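Local coordinates for coenzyme A transferase (Yersinia pestis, PDB 3QLI), which probably transfers coenzyme A between carboxylic acids, and binds coenzyme A, at residues His226-Leu231 with Tyr411-Phe416; Pro219-Ile224 with Ala381-Ala386. All blocks are in the same frame, centred on the assembly; numbering follows the deposited sequence.

Overall arrangement
Both contacts use helix 220-230, and each lies about 22 Å from the centre of the chain, with about 9 Å between the centres of the two. Interaction 1 sets the C-terminal half of the helix on strand 411-414. Interaction 2 sets the N-terminal half on the end of strand 377-381 and the turn after it. Each is partly buried, with isoleucines of the helix over the sheet. Interaction 1 is apolar across its strand. Interaction 2 turns polar toward Thr385, where a water bridges to Glu220. Glu415 ties the two together: its OE2 is bonded to Ser384 OG and its backbone O to Ser223 OG.

Interaction 1 of 2, residues His226-Leu231 with Tyr411-Phe416; sequences HIIADL and YIVTEF
Val413 is the bump on which the helix sits. Its two methyls rise from strand 411-414 toward Ile227, Ile228 and Leu231, which surround it from the helix side. The side chains of Ile227 and Val413 pass alongside one another, pointing opposite ways, and CG2 of Ile227 lies 4.0 Å from CG1 of Val413. Ile228 adds its CG1 to the same valine methyl at 4.3 Å. Val413 CG2 lies between Ile227 CG2 and Leu231 CD1, 4.4 Å from the latter.

Ile227 divides its side chain between two places. Its CG2, anti to the backbone N, goes to the valine. CG1 stands beside that N (chi1 -63°) and carries CD1 to the backbone at the strand end, 3.3 Å from Thr414 O. At the other end of the contact Leu231 CD2 approaches the Tyr411 ring obliquely, 4.3 Å from CE1.

No hydrogen bond crosses between the segments. Thr414 OG1 is held on its own side: it accepts from Phe416 N in an ST turn and also bonds Leu436 O. Ala418 and Ile379, on the two flanking strands, pack beside Val413 and widen the floor, Ala418 under Ile227 and Ile379 under Leu231. Helix and strand run nearly antiparallel, at 150°, with their axes 9.1 Å apart. This is the layered packing of a helix on a largely parallel sheet, as in Rossmann-like alpha/beta domains.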
ATOM      1  N   HIS A 226      -9.631  -6.586 -26.184  1.00 19.40           N
ATOM      2  CA  HIS A 226      -9.027  -5.692 -27.174  1.00 17.97           C
ATOM      3  C   HIS A 226      -8.611  -4.336 -26.614  1.00 16.97           C
ATOM      4  O   HIS A 226      -7.575  -3.797 -27.001  1.00 18.71           O
ATOM      5  CB  HIS A 226      -9.911  -5.547 -28.412  1.00 19.16           C
ATOM      6  CG  HIS A 226      -9.881  -6.760 -29.285  1.00 22.84           C
ATOM      7  ND1 HIS A 226     -10.783  -7.796 -29.152  1.00 25.97           N
ATOM      8  CD2 HIS A 226      -9.014  -7.141 -30.254  1.00 25.23           C
ATOM      9  CE1 HIS A 226     -10.498  -8.743 -30.030  1.00 25.01           C
ATOM     10  NE2 HIS A 226      -9.427  -8.370 -30.710  1.00 28.36           N
ATOM     11  N   ILE A 227      -9.394  -3.790 -25.691  1.00 14.64           N
ATOM     12  CA  ILE A 227      -9.008  -2.519 -25.084  1.00 15.25           C
ATOM     13  C   ILE A 227      -7.721  -2.727 -24.271  1.00 16.49           C
ATOM     14  O   ILE A 227      -6.784  -1.934 -24.323  1.00 18.03           O
ATOM     15  CB  ILE A 227     -10.115  -1.989 -24.174  1.00 17.01           C
ATOM     16  CG1 ILE A 227     -11.378  -1.698 -24.990  1.00 17.07           C
ATOM     17  CG2 ILE A 227      -9.645  -0.741 -23.419  1.00 15.20           C
ATOM     18  CD1 ILE A 227     -12.635  -1.692 -24.134  1.00 16.60           C
ATOM     19  N   ILE A 228      -7.685  -3.809 -23.517  1.00 16.37           N
ATOM     20  CA  ILE A 228      -6.494  -4.132 -22.730  1.00 18.31           C
ATOM     21  C   ILE A 228      -5.301  -4.343 -23.644  1.00 17.53           C
ATOM     22  O   ILE A 228      -4.232  -3.767 -23.431  1.00 17.79           O
ATOM     23  CB  ILE A 228      -6.717  -5.389 -21.872  1.00 16.50           C
ATOM     24  CG1 ILE A 228      -7.757  -5.093 -20.791  1.00 14.94           C
ATOM     25  CG2 ILE A 228      -5.387  -5.876 -21.255  1.00 16.31           C
ATOM     26  CD1 ILE A 228      -8.092  -6.274 -19.914  1.00 18.98           C
ATOM     27  N   ALA A 229      -5.481  -5.154 -24.684  1.00 19.20           N
ATOM     28  CA  ALA A 229      -4.368  -5.434 -25.591  1.00 20.23           C
ATOM     29  C   ALA A 229      -3.815  -4.156 -26.227  1.00 20.07           C
ATOM     30  O   ALA A 229      -2.618  -4.054 -26.479  1.00 19.16           O
ATOM     31  CB  ALA A 229      -4.773  -6.449 -26.667  1.00 20.73           C
ATOM     32  N   ASP A 230      -4.681  -3.186 -26.494  1.00 18.26           N
ATOM     33  CA  ASP A 230      -4.221  -1.923 -27.062  1.00 19.62           C
ATOM     34  C   ASP A 230      -3.282  -1.178 -26.110  1.00 22.00           C
ATOM     35  O   ASP A 230      -2.490  -0.341 -26.540  1.00 18.55           O
ATOM     36  CB  ASP A 230      -5.401  -1.018 -27.418  1.00 21.21           C
ATOM     37  CG  ASP A 230      -6.122  -1.450 -28.686  1.00 27.61           C
ATOM     38  OD1 ASP A 230      -5.613  -2.341 -29.405  1.00 25.92           O
ATOM     39  OD2 ASP A 230      -7.203  -0.878 -28.963  1.00 27.02           O
ATOM     40  N   LEU A 231      -3.381  -1.483 -24.818  1.00 22.18           N
ATOM     41  CA  LEU A 231      -2.565  -0.828 -23.796  1.00 21.96           C
ATOM     42  C   LEU A 231      -1.266  -1.585 -23.510  1.00 22.53           C
ATOM     43  O   LEU A 231      -0.478  -1.172 -22.660  1.00 23.15           O
ATOM     44  CB  LEU A 231      -3.364  -0.670 -22.490  1.00 19.94           C
ATOM     45  CG  LEU A 231      -4.588   0.245 -22.542  1.00 21.63           C
ATOM     46  CD1 LEU A 231      -5.463   0.068 -21.309  1.00 20.74           C
ATOM     47  CD2 LEU A 231      -4.158   1.694 -22.692  1.00 25.45           C
ATOM     48  N   TYR A 411      -5.428   2.520 -14.196  1.00 12.51           N
ATOM     49  CA  TYR A 411      -6.299   2.379 -15.347  1.00 13.79           C
ATOM     50  C   TYR A 411      -7.426   1.409 -15.063  1.00 14.05           C
ATOM     51  O   TYR A 411      -7.181   0.296 -14.601  1.00 12.92           O
ATOM     52  CB  TYR A 411      -5.514   1.786 -16.521  1.00 13.51           C
ATOM     53  CG  TYR A 411      -4.867   2.772 -17.462  1.00 14.36           C
ATOM     54  CD1 TYR A 411      -5.586   3.345 -18.501  1.00 16.74           C
ATOM     55  CD2 TYR A 411      -3.529   3.103 -17.330  1.00 18.90           C
ATOM     56  CE1 TYR A 411      -4.991   4.238 -19.370  1.00 23.19           C
ATOM     57  CE2 TYR A 411      -2.927   3.994 -18.191  1.00 19.80           C
ATOM     58  CZ  TYR A 411      -3.661   4.558 -19.210  1.00 23.58           C
ATOM     59  OH  TYR A 411      -3.058   5.446 -20.068  1.00 27.90           O
ATOM     60  N   ILE A 412      -8.659   1.809 -15.351  1.00 13.17           N
ATOM     61  CA  ILE A 412      -9.766   0.868 -15.227  1.00 12.76           C
ATOM     62  C   ILE A 412     -10.336   0.624 -16.616  1.00 13.82           C
ATOM     63  O   ILE A 412     -10.240   1.488 -17.483  1.00 13.04           O
ATOM     64  CB  ILE A 412     -10.867   1.385 -14.306  1.00 12.77           C
ATOM     65  CG1 ILE A 412     -11.337   2.776 -14.744  1.00 14.29           C
ATOM     66  CG2 ILE A 412     -10.367   1.379 -12.843  1.00 13.29           C
ATOM     67  CD1 ILE A 412     -12.606   3.252 -14.019  1.00 14.47           C
ATOM     68  N   VAL A 413     -10.911  -0.557 -16.818  1.00 13.45           N
ATOM     69  CA  VAL A 413     -11.434  -0.946 -18.128  1.00 13.93           C
ATOM     70  C   VAL A 413     -12.731  -1.716 -17.974  1.00 14.90           C
ATOM     71  O   VAL A 413     -12.835  -2.588 -17.114  1.00 13.06           O
ATOM     72  CB  VAL A 413     -10.445  -1.849 -18.880  1.00 16.48           C
ATOM     73  CG1 VAL A 413     -11.119  -2.480 -20.129  1.00 17.15           C
ATOM     74  CG2 VAL A 413      -9.183  -1.057 -19.258  1.00 15.16           C
ATOM     75  N   THR A 414     -13.725  -1.374 -18.799  1.00 15.41           N
ATOM     76  CA  THR A 414     -14.922  -2.196 -18.962  1.00 13.38           C
ATOM     77  C   THR A 414     -15.098  -2.400 -20.471  1.00 13.70           C
ATOM     78  O   THR A 414     -14.262  -1.960 -21.258  1.00 14.31           O
ATOM     79  CB  THR A 414     -16.208  -1.521 -18.391  1.00 13.57           C
ATOM     80  OG1 THR A 414     -16.582  -0.415 -19.226  1.00 14.20           O
ATOM     81  CG2 THR A 414     -16.019  -1.030 -16.936  1.00 12.54           C
ATOM     82  N   GLU A 415     -16.179  -3.053 -20.878  1.00 14.11           N
ATOM     83  CA  GLU A 415     -16.435  -3.242 -22.305  1.00 14.87           C
ATOM     84  C   GLU A 415     -16.673  -1.905 -23.033  1.00 15.47           C
ATOM     85  O   GLU A 415     -16.635  -1.838 -24.270  1.00 15.26           O
ATOM     86  CB  GLU A 415     -17.591  -4.231 -22.537  1.00 17.43           C
ATOM     87  CG  GLU A 415     -18.994  -3.725 -22.182  1.00 15.93           C
ATOM     88  CD  GLU A 415     -19.408  -4.024 -20.744  1.00 18.01           C
ATOM     89  OE1 GLU A 415     -18.529  -4.174 -19.864  1.00 16.84           O
ATOM     90  OE2 GLU A 415     -20.626  -4.118 -20.487  1.00 18.09           O
ATOM     91  N   PHE A 416     -16.868  -0.832 -22.275  1.00 13.16           N
ATOM     92  CA  PHE A 416     -17.072   0.499 -22.886  1.00 15.84           C
ATOM     93  C   PHE A 416     -15.837   1.411 -22.965  1.00 18.92           C
ATOM     94  O   PHE A 416     -15.924   2.552 -23.419  1.00 15.97           O
ATOM     95  CB  PHE A 416     -18.239   1.220 -22.207  1.00 18.43           C
ATOM     96  CG  PHE A 416     -19.534   0.463 -22.309  1.00 17.40           C
ATOM     97  CD1 PHE A 416     -20.153   0.291 -23.539  1.00 18.55           C
ATOM     98  CD2 PHE A 416     -20.101  -0.116 -21.192  1.00 14.88           C
ATOM     99  CE1 PHE A 416     -21.345  -0.422 -23.645  1.00 18.59           C
ATOM    100  CE2 PHE A 416     -21.292  -0.824 -21.283  1.00 18.10           C
ATOM    101  CZ  PHE A 416     -21.912  -0.984 -22.510  1.00 19.39           C
TER

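Interaction 2 of 2, residues Pro219-Ile224 with Ala381-Ala386; sequences PEYTSI and ATPSTA
The first turn of helix 220-230 lies over the chain where strand 377-381 ends and turns toward strand 385-386, with the CA atoms of Glu220 and Pro383 6.0 Å apart. No direct hydrogen bond joins the two segments.

Pro383 meets three residues of the helix. Its CB packs against Glu220, 4.2 Å from CB of that residue, and the two side chains cross at about a right angle. Its CG meets CE1 of the Tyr221 ring at 4.1 Å, in an oblique approach. Ile224 fills the place nearer the strand. Its CG2 touches Ala381 CB at 4.1 Å, while CD1 reaches the backbone of the turn, 3.8 Å from Thr382 O and equally close to the ring nitrogen of Pro383. The two branches thus settle on strand and turn together.

The polar link is made through a water. Glu220 has its CG beside the backbone N and its chain bent at chi2 (93°), which brings the carboxylate over the turn. Glu220 OE2 accepts a hydrogen bond of 2.7 Å from the water. That water in turn accepts one of 2.9 Å from Thr385 OG1. Within the turn, Thr382 OG1 donates to Pro383 O at 2.7 Å. This bond ties the threonine hydroxyl to the proline's own carbonyl.

The Tyr221 ring also packs on Ala244, Leu245 and Leu248 of helix 244-252, and Ile224 touches Leu245. Ala244 and Arg393, the latter beside Thr382, are coenzyme A-binding residues. The contact is thus probably next to that site, which holds no coenzyme A in this chain. It lies between helix 244-252 on one hand and Val413 of strand 411-414 on the other.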
ATOM      1  N   PRO A 219     -19.650 -12.445 -23.422  1.00 28.98           N
ATOM      2  CA  PRO A 219     -19.468 -11.568 -24.581  1.00 27.59           C
ATOM      3  C   PRO A 219     -18.586 -10.345 -24.272  1.00 21.95           C
ATOM      4  O   PRO A 219     -17.759  -9.970 -25.106  1.00 24.49           O
ATOM      5  CB  PRO A 219     -20.902 -11.142 -24.925  1.00 28.78           C
ATOM      6  CG  PRO A 219     -21.765 -12.247 -24.374  1.00 30.20           C
ATOM      7  CD  PRO A 219     -21.072 -12.689 -23.115  1.00 29.09           C
ATOM      8  N   GLU A 220     -18.766  -9.731 -23.105  1.00 22.28           N
ATOM      9  CA  GLU A 220     -18.042  -8.494 -22.772  1.00 21.96           C
ATOM     10  C   GLU A 220     -16.529  -8.637 -22.867  1.00 21.40           C
ATOM     11  O   GLU A 220     -15.825  -7.648 -23.050  1.00 21.38           O
ATOM     12  CB  GLU A 220     -18.412  -7.982 -21.383  1.00 20.43           C
ATOM     13  CG  GLU A 220     -19.870  -7.596 -21.240  1.00 24.57           C
ATOM     14  CD  GLU A 220     -20.730  -8.743 -20.723  1.00 28.38           C
ATOM     15  OE1 GLU A 220     -20.617  -9.870 -21.251  1.00 27.48           O
ATOM     16  OE2 GLU A 220     -21.519  -8.508 -19.781  1.00 29.56           O
ATOM     17  N   TYR A 221     -16.033  -9.862 -22.738  1.00 22.08           N
ATOM     18  CA  TYR A 221     -14.592 -10.108 -22.733  1.00 21.37           C
ATOM     19  C   TYR A 221     -13.961  -9.829 -24.082  1.00 20.58           C
ATOM     20  O   TYR A 221     -12.767  -9.571 -24.165  1.00 20.50           O
ATOM     21  CB  TYR A 221     -14.276 -11.555 -22.331  1.00 23.31           C
ATOM     22  CG  TYR A 221     -14.483 -11.877 -20.855  1.00 22.74           C
ATOM     23  CD1 TYR A 221     -14.760 -10.876 -19.933  1.00 23.73           C
ATOM     24  CD2 TYR A 221     -14.394 -13.185 -20.394  1.00 27.85           C
ATOM     25  CE1 TYR A 221     -14.956 -11.172 -18.583  1.00 24.69           C
ATOM     26  CE2 TYR A 221     -14.589 -13.495 -19.051  1.00 26.80           C
ATOM     27  CZ  TYR A 221     -14.866 -12.487 -18.152  1.00 29.82           C
ATOM     28  OH  TYR A 221     -15.054 -12.798 -16.820  1.00 30.36           O
ATOM     29  N   THR A 222     -14.747  -9.914 -25.148  1.00 22.11           N
ATOM     30  CA  THR A 222     -14.195  -9.636 -26.465  1.00 22.98           C
ATOM     31  C   THR A 222     -13.728  -8.193 -26.522  1.00 19.62           C
ATOM     32  O   THR A 222     -12.578  -7.924 -26.859  1.00 19.42           O
ATOM     33  CB  THR A 222     -15.185  -9.935 -27.600  1.00 22.72           C
ATOM     34  OG1 THR A 222     -15.469 -11.339 -27.609  1.00 28.20           O
ATOM     35  CG2 THR A 222     -14.587  -9.537 -28.947  1.00 26.67           C
ATOM     36  N   SER A 223     -14.614  -7.264 -26.177  1.00 18.69           N
ATOM     37  CA  SER A 223     -14.250  -5.849 -26.214  1.00 16.99           C
ATOM     38  C   SER A 223     -13.172  -5.551 -25.180  1.00 17.06           C
ATOM     39  O   SER A 223     -12.220  -4.830 -25.446  1.00 16.54           O
ATOM     40  CB  SER A 223     -15.461  -4.969 -25.920  1.00 19.98           C
ATOM     41  OG  SER A 223     -15.032  -3.651 -25.611  1.00 22.44           O
ATOM     42  N   ILE A 224     -13.347  -6.091 -23.981  1.00 17.92           N
ATOM     43  CA  ILE A 224     -12.366  -5.876 -22.927  1.00 15.87           C
ATOM     44  C   ILE A 224     -10.969  -6.368 -23.323  1.00 16.89           C
ATOM     45  O   ILE A 224      -9.984  -5.672 -23.109  1.00 16.15           O
ATOM     46  CB  ILE A 224     -12.827  -6.504 -21.611  1.00 17.35           C
ATOM     47  CG1 ILE A 224     -14.093  -5.781 -21.122  1.00 14.31           C
ATOM     48  CG2 ILE A 224     -11.678  -6.450 -20.566  1.00 18.34           C
ATOM     49  CD1 ILE A 224     -14.719  -6.385 -19.850  1.00 18.15           C
ATOM     50  N   ALA A 381      -9.894  -4.494 -14.617  1.00 12.03           N
ATOM     51  CA  ALA A 381     -10.966  -4.605 -15.601  1.00 14.68           C
ATOM     52  C   ALA A 381     -12.158  -5.350 -15.032  1.00 15.84           C
ATOM     53  O   ALA A 381     -11.997  -6.266 -14.220  1.00 16.09           O
ATOM     54  CB  ALA A 381     -10.456  -5.322 -16.848  1.00 14.28           C
ATOM     55  N   THR A 382     -13.355  -4.971 -15.472  1.00 15.62           N
ATOM     56  CA  THR A 382     -14.553  -5.743 -15.148  1.00 14.73           C
ATOM     57  C   THR A 382     -15.612  -5.489 -16.212  1.00 16.07           C
ATOM     58  O   THR A 382     -15.668  -4.394 -16.776  1.00 15.45           O
ATOM     59  CB  THR A 382     -15.154  -5.336 -13.783  1.00 16.69           C
ATOM     60  OG1 THR A 382     -16.386  -6.043 -13.563  1.00 18.66           O
ATOM     61  CG2 THR A 382     -15.438  -3.840 -13.750  1.00 16.92           C
ATOM     62  N   PRO A 383     -16.451  -6.502 -16.498  1.00 16.87           N
ATOM     63  CA  PRO A 383     -17.674  -6.226 -17.268  1.00 16.54           C
ATOM     64  C   PRO A 383     -18.471  -5.180 -16.489  1.00 17.79           C
ATOM     65  O   PRO A 383     -18.367  -5.157 -15.251  1.00 18.30           O
ATOM     66  CB  PRO A 383     -18.439  -7.556 -17.231  1.00 21.19           C
ATOM     67  CG  PRO A 383     -17.477  -8.577 -16.707  1.00 23.57           C
ATOM     68  CD  PRO A 383     -16.399  -7.874 -15.960  1.00 19.87           C
ATOM     69  N   SER A 384     -19.267  -4.357 -17.167  1.00 15.33           N
ATOM     70  CA  SER A 384     -19.950  -3.261 -16.495  1.00 16.57           C
ATOM     71  C   SER A 384     -21.162  -3.708 -15.688  1.00 16.77           C
ATOM     72  O   SER A 384     -21.614  -2.982 -14.806  1.00 17.53           O
ATOM     73  CB  SER A 384     -20.379  -2.191 -17.504  1.00 16.76           C
ATOM     74  OG  SER A 384     -21.426  -2.679 -18.323  1.00 15.69           O
ATOM     75  N   THR A 385     -21.693  -4.893 -15.985  1.00 16.87           N
ATOM     76  CA  THR A 385     -22.887  -5.371 -15.294  1.00 18.75           C
ATOM     77  C   THR A 385     -22.782  -6.836 -14.891  1.00 22.15           C
ATOM     78  O   THR A 385     -21.845  -7.538 -15.276  1.00 19.88           O
ATOM     79  CB  THR A 385     -24.156  -5.214 -16.159  1.00 20.70           C
ATOM     80  OG1 THR A 385     -24.113  -6.138 -17.255  1.00 20.90           O
ATOM     81  CG2 THR A 385     -24.257  -3.800 -16.694  1.00 18.11           C
ATOM     82  N   ALA A 386     -23.756  -7.277 -14.104  1.00 21.77           N
ATOM     83  CA  ALA A 386     -23.863  -8.673 -13.696  1.00 26.89           C
ATOM     84  C   ALA A 386     -25.327  -9.083 -13.792  1.00 27.28           C
ATOM     85  O   ALA A 386     -26.203  -8.227 -13.960  1.00 22.17           O
ATOM     86  CB  ALA A 386     -23.355  -8.849 -12.273  1.00 22.08           C
TER
HETATM   87  O   HOH W   1     -21.614  -6.018 -18.715  1.00 19.03           O